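PDB 6VH5: prephenate dehydratase:Amino acid-binding ACT, which probably converts prephenate to phenylpyruvate, with loss of water and carbon dioxide, in phenylalanine biosynthesis, and carries an ACT domain that binds phenylalanine. Local coordinates for residues G34-T39 with Y101-H106; T39-M44 with L70-I75; D58-V63 with H87-L92. One frame throughout, in Å; residues are numbered along the deposited sequence.

Contact 1: G34-T39 with Y101-H106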
loop_
_atom_site.group_PDB
_atom_site.type_symbol
_atom_site.label_atom_id
_atom_site.label_comp_id
_atom_site.label_asym_id
_atom_site.label_seq_id
_atom_site.Cartn_x
_atom_site.Cartn_y
_atom_site.Cartn_z
ATOM N N GLY A 34 0.884 -22.081 0.912
ATOM C CA GLY A 34 0.428 -22.108 -0.462
ATOM C C GLY A 34 0.277 -20.751 -1.107
ATOM O O GLY A 34 -0.086 -20.681 -2.284
ATOM N N ALA A 35 0.534 -19.672 -0.372
ATOM C CA ALA A 35 0.382 -18.327 -0.898
ATOM C C ALA A 35 1.503 -18.000 -1.883
ATOM O O ALA A 35 2.437 -18.778 -2.095
ATOM C CB ALA A 35 0.374 -17.308 0.242
ATOM N N ASN A 36 1.380 -16.830 -2.515
ATOM C CA ASN A 36 2.450 -16.346 -3.379
ATOM C C ASN A 36 3.711 -16.027 -2.571
ATOM O O ASN A 36 4.832 -16.231 -3.058
ATOM C CB ASN A 36 1.981 -15.120 -4.172
ATOM C CG ASN A 36 1.022 -15.475 -5.300
ATOM O OD1 ASN A 36 1.245 -16.430 -6.049
ATOM N ND2 ASN A 36 -0.041 -14.689 -5.443
ATOM N N SER A 37 3.550 -15.503 -1.348
ATOM C CA SER A 37 4.709 -15.264 -0.478
ATOM C C SER A 37 5.452 -16.560 -0.179
ATOM O O SER A 37 6.688 -16.592 -0.177
ATOM C CB SER A 37 4.273 -14.609 0.834
ATOM O OG SER A 37 3.902 -13.255 0.655
ATOM N N ASP A 38 4.704 -17.638 0.078
ATOM C CA ASP A 38 5.294 -18.962 0.258
ATOM C C ASP A 38 6.020 -19.416 -1.005
ATOM O O ASP A 38 7.116 -19.985 -0.933
ATOM C CB ASP A 38 4.185 -19.945 0.659
ATOM C CG ASP A 38 4.697 -21.334 1.039
ATOM O OD1 ASP A 38 5.920 -21.578 1.067
ATOM O OD2 ASP A 38 3.843 -22.205 1.294
ATOM N N THR A 39 5.427 -19.162 -2.176
ATOM C CA THR A 39 6.082 -19.511 -3.435
ATOM C C THR A 39 7.435 -18.817 -3.563
ATOM O O THR A 39 8.432 -19.442 -3.947
ATOM C CB THR A 39 5.179 -19.122 -4.610
ATOM O OG1 THR A 39 3.909 -19.773 -4.474
ATOM C CG2 THR A 39 5.817 -19.494 -5.957
ATOM N N TYR A 101 13.345 -10.252 -4.659
ATOM C CA TYR A 101 12.831 -11.323 -5.505
ATOM C C TYR A 101 11.635 -10.806 -6.287
ATOM O O TYR A 101 10.778 -10.112 -5.730
ATOM C CB TYR A 101 12.440 -12.569 -4.698
ATOM C CG TYR A 101 12.074 -13.744 -5.586
ATOM C CD1 TYR A 101 13.060 -14.495 -6.219
ATOM C CD2 TYR A 101 10.743 -14.083 -5.815
ATOM C CE1 TYR A 101 12.732 -15.560 -7.044
ATOM C CE2 TYR A 101 10.403 -15.144 -6.648
ATOM C CZ TYR A 101 11.404 -15.878 -7.249
ATOM O OH TYR A 101 11.077 -16.923 -8.068
ATOM N N PHE A 102 11.582 -11.154 -7.570
ATOM C CA PHE A 102 10.492 -10.763 -8.458
ATOM C C PHE A 102 9.743 -12.010 -8.896
ATOM O O PHE A 102 10.309 -12.877 -9.571
ATOM C CB PHE A 102 11.024 -9.994 -9.673
ATOM C CG PHE A 102 11.609 -8.655 -9.326
ATOM C CD1 PHE A 102 12.896 -8.556 -8.817
ATOM C CD2 PHE A 102 10.874 -7.493 -9.514
ATOM C CE1 PHE A 102 13.435 -7.327 -8.491
ATOM C CE2 PHE A 102 11.405 -6.258 -9.190
ATOM C CZ PHE A 102 12.687 -6.175 -8.678
ATOM N N LEU A 103 8.468 -12.088 -8.535
ATOM C CA LEU A 103 7.655 -13.266 -8.835
ATOM C C LEU A 103 6.494 -12.923 -9.761
ATOM O O LEU A 103 5.642 -12.091 -9.405
ATOM C CB LEU A 103 7.147 -13.908 -7.542
ATOM C CG LEU A 103 6.139 -15.038 -7.716
ATOM C CD1 LEU A 103 6.835 -16.268 -8.245
ATOM C CD2 LEU A 103 5.526 -15.348 -6.354
ATOM N N PRO A 104 6.420 -13.513 -10.951
ATOM C CA PRO A 104 5.206 -13.365 -11.776
ATOM C C PRO A 104 4.007 -14.012 -11.092
ATOM O O PRO A 104 4.057 -15.177 -10.693
ATOM C CB PRO A 104 5.570 -14.085 -13.079
ATOM C CG PRO A 104 7.080 -14.070 -13.107
ATOM C CD PRO A 104 7.504 -14.204 -11.667
ATOM N N ILE A 105 2.932 -13.236 -10.953
ATOM C CA ILE A 105 1.724 -13.659 -10.244
ATOM C C ILE A 105 0.758 -14.295 -11.241
ATOM O O ILE A 105 0.386 -13.672 -12.240
ATOM C CB ILE A 105 1.069 -12.469 -9.524
ATOM C CG1 ILE A 105 2.012 -11.904 -8.477
ATOM C CG2 ILE A 105 -0.236 -12.882 -8.868
ATOM C CD1 ILE A 105 2.584 -12.962 -7.555
ATOM N N HIS A 106 0.339 -15.530 -10.966
ATOM C CA HIS A 106 -0.615 -16.243 -11.806
ATOM C C HIS A 106 -1.655 -16.944 -10.943
ATOM O O HIS A 106 -1.360 -17.398 -9.832
ATOM C CB HIS A 106 0.085 -17.262 -12.715
ATOM C CG HIS A 106 0.986 -16.639 -13.734
ATOM N ND1 HIS A 106 0.544 -15.705 -14.647
ATOM C CD2 HIS A 106 2.314 -16.787 -13.958
ATOM C CE1 HIS A 106 1.557 -15.321 -15.403
ATOM N NE2 HIS A 106 2.642 -15.960 -15.004
HETATM O O HOH W 1 2.098 -17.316 -8.794
HETATM O O HOH W 2 -2.047 -15.966 -7.645
#

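Contact 2: T39-M44 with L70-I75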
loop_
_atom_site.group_PDB
_atom_site.type_symbol
_atom_site.label_atom_id
_atom_site.label_comp_id
_atom_site.label_asym_id
_atom_site.label_seq_id
_atom_site.Cartn_x
_atom_site.Cartn_y
_atom_site.Cartn_z
ATOM N N THR A 39 5.427 -19.162 -2.176
ATOM C CA THR A 39 6.082 -19.511 -3.435
ATOM C C THR A 39 7.435 -18.817 -3.563
ATOM O O THR A 39 8.432 -19.442 -3.947
ATOM C CB THR A 39 5.179 -19.122 -4.610
ATOM O OG1 THR A 39 3.909 -19.773 -4.474
ATOM C CG2 THR A 39 5.817 -19.494 -5.957
ATOM N N ALA A 40 7.498 -17.536 -3.208
ATOM C CA ALA A 40 8.773 -16.826 -3.266
ATOM C C ALA A 40 9.803 -17.455 -2.325
ATOM O O ALA A 40 10.953 -17.687 -2.721
ATOM C CB ALA A 40 8.558 -15.347 -2.947
ATOM N N CYS A 41 9.400 -17.784 -1.092
ATOM C CA CYS A 41 10.331 -18.412 -0.150
ATOM C C CYS A 41 10.906 -19.700 -0.731
ATOM O O CYS A 41 12.116 -19.945 -0.657
ATOM C CB CYS A 41 9.632 -18.716 1.180
ATOM S SG CYS A 41 8.984 -17.324 2.140
ATOM N N ARG A 42 10.043 -20.536 -1.323
ATOM C CA ARG A 42 10.496 -21.827 -1.829
ATOM C C ARG A 42 11.341 -21.679 -3.085
ATOM O O ARG A 42 12.287 -22.451 -3.285
ATOM C CB ARG A 42 9.298 -22.740 -2.103
ATOM C CG ARG A 42 8.572 -23.230 -0.862
ATOM C CD ARG A 42 7.251 -23.858 -1.258
ATOM N NE ARG A 42 6.399 -24.135 -0.110
ATOM C CZ ARG A 42 6.200 -25.349 0.395
ATOM N NH1 ARG A 42 6.774 -26.409 -0.166
ATOM N NH2 ARG A 42 5.408 -25.502 1.446
ATOM N N ASN A 43 11.025 -20.700 -3.937
ATOM C CA ASN A 43 11.808 -20.521 -5.154
ATOM C C ASN A 43 13.197 -19.997 -4.831
ATOM O O ASN A 43 14.197 -20.480 -5.380
ATOM C CB ASN A 43 11.112 -19.554 -6.112
ATOM C CG ASN A 43 9.807 -20.100 -6.653
ATOM O OD1 ASN A 43 9.425 -21.246 -6.377
ATOM N ND2 ASN A 43 9.127 -19.289 -7.458
ATOM N N MET A 44 13.283 -19.023 -3.928
ATOM C CA MET A 44 14.553 -18.355 -3.671
ATOM C C MET A 44 15.391 -19.074 -2.628
ATOM O O MET A 44 16.619 -19.133 -2.762
ATOM C CB MET A 44 14.307 -16.915 -3.224
ATOM C CG MET A 44 15.570 -16.090 -3.191
ATOM S SD MET A 44 15.239 -14.341 -2.935
ATOM C CE MET A 44 16.912 -13.697 -2.996
ATOM N N LEU A 70 15.015 -15.249 8.413
ATOM C CA LEU A 70 14.746 -14.258 7.380
ATOM C C LEU A 70 13.243 -14.063 7.249
ATOM O O LEU A 70 12.446 -14.920 7.649
ATOM C CB LEU A 70 15.305 -14.677 6.008
ATOM C CG LEU A 70 16.776 -15.036 5.815
ATOM C CD1 LEU A 70 16.983 -15.651 4.424
ATOM C CD2 LEU A 70 17.648 -13.807 6.008
ATOM N N ALA A 71 12.859 -12.954 6.616
ATOM C CA ALA A 71 11.460 -12.686 6.315
ATOM C C ALA A 71 11.321 -12.291 4.853
ATOM O O ALA A 71 12.136 -11.520 4.328
ATOM C CB ALA A 71 10.890 -11.577 7.213
ATOM N N MET A 72 10.271 -12.812 4.206
ATOM C CA MET A 72 9.992 -12.554 2.796
ATOM C C MET A 72 8.773 -11.640 2.713
ATOM O O MET A 72 7.641 -12.088 2.925
ATOM C CB MET A 72 9.768 -13.864 2.042
ATOM C CG MET A 72 9.489 -13.699 0.553
ATOM S SD MET A 72 10.921 -13.320 -0.498
ATOM C CE MET A 72 11.762 -14.900 -0.529
ATOM N N ILE A 73 9.002 -10.375 2.371
ATOM C CA ILE A 73 7.999 -9.323 2.475
ATOM C C ILE A 73 7.749 -8.722 1.098
ATOM O O ILE A 73 8.690 -8.276 0.440
ATOM C CB ILE A 73 8.418 -8.217 3.456
ATOM C CG1 ILE A 73 8.730 -8.811 4.838
ATOM C CG2 ILE A 73 7.352 -7.122 3.488
ATOM C CD1 ILE A 73 7.590 -9.589 5.448
ATOM N N PRO A 74 6.507 -8.692 0.619
ATOM C CA PRO A 74 6.211 -7.992 -0.637
ATOM C C PRO A 74 6.148 -6.488 -0.427
ATOM O O PRO A 74 5.605 -6.004 0.570
ATOM C CB PRO A 74 4.838 -8.552 -1.032
ATOM C CG PRO A 74 4.207 -8.937 0.265
ATOM C CD PRO A 74 5.335 -9.421 1.142
ATOM N N ILE A 75 6.728 -5.743 -1.368
ATOM C CA ILE A 75 6.695 -4.287 -1.285
ATOM C C ILE A 75 6.197 -3.623 -2.555
ATOM O O ILE A 75 5.782 -2.451 -2.506
ATOM C CB ILE A 75 8.074 -3.722 -0.885
ATOM C CG1 ILE A 75 9.126 -4.043 -1.942
ATOM C CG2 ILE A 75 8.497 -4.293 0.484
ATOM C CD1 ILE A 75 10.367 -3.183 -1.804
#

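Contact 3: D58-V63 with H87-L92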
loop_
_atom_site.group_PDB
_atom_site.type_symbol
_atom_site.label_atom_id
_atom_site.label_comp_id
_atom_site.label_asym_id
_atom_site.label_seq_id
_atom_site.Cartn_x
_atom_site.Cartn_y
_atom_site.Cartn_z
ATOM N N ASP A 58 3.736 -9.591 12.221
ATOM C CA ASP A 58 4.117 -10.876 12.802
ATOM C C ASP A 58 5.284 -11.493 12.043
ATOM O O ASP A 58 6.158 -12.133 12.645
ATOM C CB ASP A 58 2.925 -11.832 12.802
ATOM C CG ASP A 58 1.860 -11.448 13.814
ATOM O OD1 ASP A 58 2.214 -10.954 14.914
ATOM O OD2 ASP A 58 0.663 -11.645 13.495
ATOM N N ALA A 59 5.302 -11.334 10.715
ATOM C CA ALA A 59 6.446 -11.798 9.939
ATOM C C ALA A 59 7.715 -11.033 10.308
ATOM O O ALA A 59 8.810 -11.606 10.285
ATOM C CB ALA A 59 6.154 -11.681 8.441
ATOM N N PHE A 60 7.598 -9.741 10.628
ATOM C CA PHE A 60 8.761 -9.011 11.129
ATOM C C PHE A 60 9.167 -9.536 12.496
ATOM O O PHE A 60 10.341 -9.846 12.735
ATOM C CB PHE A 60 8.466 -7.508 11.211
ATOM C CG PHE A 60 8.662 -6.768 9.913
ATOM C CD1 PHE A 60 7.878 -7.062 8.803
ATOM C CD2 PHE A 60 9.605 -5.752 9.813
ATOM C CE1 PHE A 60 8.041 -6.367 7.605
ATOM C CE2 PHE A 60 9.772 -5.054 8.627
ATOM C CZ PHE A 60 8.990 -5.359 7.521
ATOM N N ASN A 61 8.192 -9.663 13.399
ATOM C CA ASN A 61 8.469 -10.061 14.771
ATOM C C ASN A 61 9.113 -11.440 14.838
ATOM O O ASN A 61 9.918 -11.705 15.737
ATOM C CB ASN A 61 7.178 -10.015 15.582
ATOM C CG ASN A 61 7.411 -10.267 17.053
ATOM O OD1 ASN A 61 7.989 -9.430 17.744
ATOM N ND2 ASN A 61 6.951 -11.414 17.545
ATOM N N ALA A 62 8.760 -12.327 13.905
ATOM C CA ALA A 62 9.376 -13.651 13.842
ATOM C C ALA A 62 10.889 -13.563 13.696
ATOM O O ALA A 62 11.615 -14.440 14.184
ATOM C CB ALA A 62 8.785 -14.438 12.670
ATOM N N VAL A 63 11.369 -12.535 12.989
ATOM C CA VAL A 63 12.793 -12.313 12.798
ATOM C C VAL A 63 13.392 -11.639 14.022
ATOM O O VAL A 63 14.522 -11.946 14.428
ATOM C CB VAL A 63 13.003 -11.477 11.521
ATOM C CG1 VAL A 63 14.458 -11.016 11.384
ATOM C CG2 VAL A 63 12.564 -12.272 10.300
ATOM N N HIS A 87 8.419 1.467 3.984
ATOM C CA HIS A 87 8.940 2.763 4.396
ATOM C C HIS A 87 8.655 3.045 5.867
ATOM O O HIS A 87 9.440 3.733 6.527
ATOM C CB HIS A 87 8.344 3.862 3.512
ATOM C CG HIS A 87 9.102 5.155 3.541
ATOM N ND1 HIS A 87 8.921 6.141 2.592
ATOM C CD2 HIS A 87 10.032 5.631 4.405
ATOM C CE1 HIS A 87 9.712 7.164 2.867
ATOM N NE2 HIS A 87 10.393 6.882 3.963
ATOM N N TYR A 88 7.552 2.533 6.402
ATOM C CA TYR A 88 7.274 2.750 7.816
ATOM C C TYR A 88 7.926 1.701 8.712
ATOM O O TYR A 88 8.508 2.049 9.748
ATOM C CB TYR A 88 5.767 2.768 8.071
ATOM C CG TYR A 88 5.420 2.888 9.536
ATOM C CD1 TYR A 88 5.449 4.125 10.168
ATOM C CD2 TYR A 88 5.080 1.765 10.297
ATOM C CE1 TYR A 88 5.139 4.252 11.509
ATOM C CE2 TYR A 88 4.767 1.883 11.643
ATOM C CZ TYR A 88 4.800 3.131 12.242
ATOM O OH TYR A 88 4.495 3.267 13.576
ATOM N N LEU A 89 7.860 0.422 8.319
ATOM C CA LEU A 89 8.223 -0.672 9.222
ATOM C C LEU A 89 9.732 -0.856 9.321
ATOM O O LEU A 89 10.268 -1.043 10.421
ATOM C CB LEU A 89 7.594 -1.980 8.743
ATOM C CG LEU A 89 6.076 -2.065 8.651
ATOM C CD1 LEU A 89 5.679 -3.277 7.816
ATOM C CD2 LEU A 89 5.462 -2.138 10.032
ATOM N N LEU A 90 10.426 -0.816 8.190
ATOM C CA LEU A 90 11.845 -1.140 8.160
ATOM C C LEU A 90 12.696 -0.113 8.916
ATOM O O LEU A 90 13.626 -0.516 9.628
ATOM C CB LEU A 90 12.310 -1.285 6.714
ATOM C CG LEU A 90 13.715 -1.854 6.546
ATOM C CD1 LEU A 90 13.887 -3.156 7.320
ATOM C CD2 LEU A 90 14.015 -2.056 5.078
ATOM N N PRO A 91 12.453 1.202 8.786
ATOM C CA PRO A 91 13.214 2.153 9.620
ATOM C C PRO A 91 12.996 1.977 11.116
ATOM O O PRO A 91 13.916 2.260 11.892
ATOM C CB PRO A 91 12.709 3.519 9.136
ATOM C CG PRO A 91 12.348 3.286 7.718
ATOM C CD PRO A 91 11.682 1.918 7.749
ATOM N N LEU A 92 11.821 1.511 11.557
ATOM C CA LEU A 92 11.613 1.326 12.992
ATOM C C LEU A 92 12.149 -0.001 13.487
ATOM O O LEU A 92 12.517 -0.115 14.661
ATOM C CB LEU A 92 10.129 1.424 13.353
ATOM C CG LEU A 92 9.445 2.764 13.104
ATOM C CD1 LEU A 92 8.000 2.723 13.573
ATOM C CD2 LEU A 92 10.216 3.853 13.834
#

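Contact 1: G34-T39 with Y101-H106
Asn36 and Ile105 meet with their side chains slanting across each other: the CD1 methyl of Ile105 lies over the face of the Asn36 carboxamide, almost directly above CG at 3.7 Å. Ile105 CG2 comes from the same side and reaches the nitrogen end, 3.9 Å from Asn36 ND2. One water donates to Asn36 OD1 at 3.0 Å and has weak links to Pro104 O and His106 N; another accepts from Asn36 ND2 and donates to His106 O at 2.7 Å. No direct hydrogen bond joins the two segments; these waters make the polar connection, one at each end of the amide.

The contact sets the first turn of helix 36-44 against strand 96-104, outermost in its sheet within the chain, and the residues that follow it, in the prephenate dehydratase domain, whose fold resembles the type 2 periplasmic binding proteins. The neighbouring strand supplies Thr194, predicted to be essential for activity, which touches the side chain of Ile105.

Leu103 lays its two methyls on the first turn of the helix. Its CD2 sits 3.5 Å from the backbone O of Asn36, and its CD1 is 4.1 Å from Thr39 CG2, the two side chains crossing nearly at right angles. With chi1 at -57°, OG1 of Thr39 lies anti to the carbonyl carbon and CG2 anti to the N, so that the methyl faces Leu103 while OG1 turns back to donate to Ala35 O at 3.0 Å. That N-cap carbonyl also accepts from Thr39 N, the two donors arriving from opposite faces of its plane.

Contact 2: T39-M44 with L70-I75
Met72 of strand 70-77 packs against three residues of helix 36-44, which lies over one face of the mixed five-stranded sheet in the prephenate dehydratase domain. Strand 70-77 is the middle strand of that sheet, and the short helix and strand segments run at 125° to each other, their axes 9.2 Å apart at closest approach.

Cys41 SG lies 3.5 Å from Met72 CB, near the root of the methionine, while Met72 SD sits 4.0 Å from Ala40 CB. The thiol and the thioether thus pack against carbon rather than against each other.

The remaining apolar contacts come from the curled methionine chain. CG is anti to the backbone N of Met72, carrying the chain off the strand toward the helix; bends at chi2 (76°) and chi3 (73°) then turn its end along the helix toward Met44, with CE dipping onto the helix. This brings Met72 CE to 4.2 Å from Met44 CB, one helical turn on from Ala40. Ile27 of strand 26-30 and Phe196 of strand 193-200 also touch Met72, filling in around it from the two neighbouring strands.

The helix backbone takes part as well: Met72 CE rests 3.6 Å from Ala40 O, a carbonyl oxygen already accepting the helical hydrogen bond from Met44 N at 2.9 Å.

Contact 3: D58-V63 with H87-L92
Helices 56-64 and 86-92 of the prephenate dehydratase domain, which come just before and just after strand 70-77 in the chain, meet here through a single aromatic ring. Phe60 projects from the middle of helix 56-64 toward helix 86-92 and meets Leu89 there. The backbones stay well apart, the nearest CA pair being Phe60 and Leu89 at 8.6 Å, so the side chains bridge the distance.

Leu89 applies two different carbons to the ring. Its CB lies 3.8 Å from Phe60 CE2, approaching the outer end of the ring obliquely. Its CD1 methyl forms an off-centre CH-pi contact, 4.3 Å from the ring centroid and 30° off the normal; the same methyl is 3.9 Å from Phe60 CE1. The side chains slant past one another, with Phe60 CZ 3.9 Å from both Leu89 CB and Leu89 CD1. Phe60 CG stands beside its backbone N, anti to the carbonyl carbon (chi1 -84°), and this sends the outer ring atoms CE1, CE2 and CZ to the other helix. Leu90 adds a smaller contact, its backbone N being 4.3 Å from Phe60 CE2.

Met95, in the connection to strand 96-104, touches Phe60 and Leu90, while Ile73 of strand 70-77 touches the phenylalanine from the sheet. Beyond the pair, Tyr88 on helix 86-92 packs on Ala80 of the second subunit, and Pro91 O accepts a hydrogen bond from Arg289 on a strand of the ACT domain.

With no hydrogen bond or salt bridge between the two segments, their mutual attraction is essentially dispersion and hydrophobic burial, to which the leucine methyl adds a weak interaction with the pi cloud of the ring.

Contacts 1 and 2 use successive turns of helix 36-44, share Thr39 and have centres about 8 Å apart; Tyr101 joins them, its OH probably hydrogen-bonded to Asn43 ND2 at 3.1 Å. Helix 56-64 of contact 3 packs on the other face of strand 70-77 from helix 36-44, with Ile73 CG1 3.8 Å from Phe60 CE1 and Ala71 CB 3.6 Å from Val63 CG2. The centre of contact 3 is about 20 Å from that of contact 1, and it lies away from the annotated sites. The side chain of Thr194, the predicted essential residue, is about 4 Å from that of Ile105 and about 7 Å from that of Ala40 in contact 2.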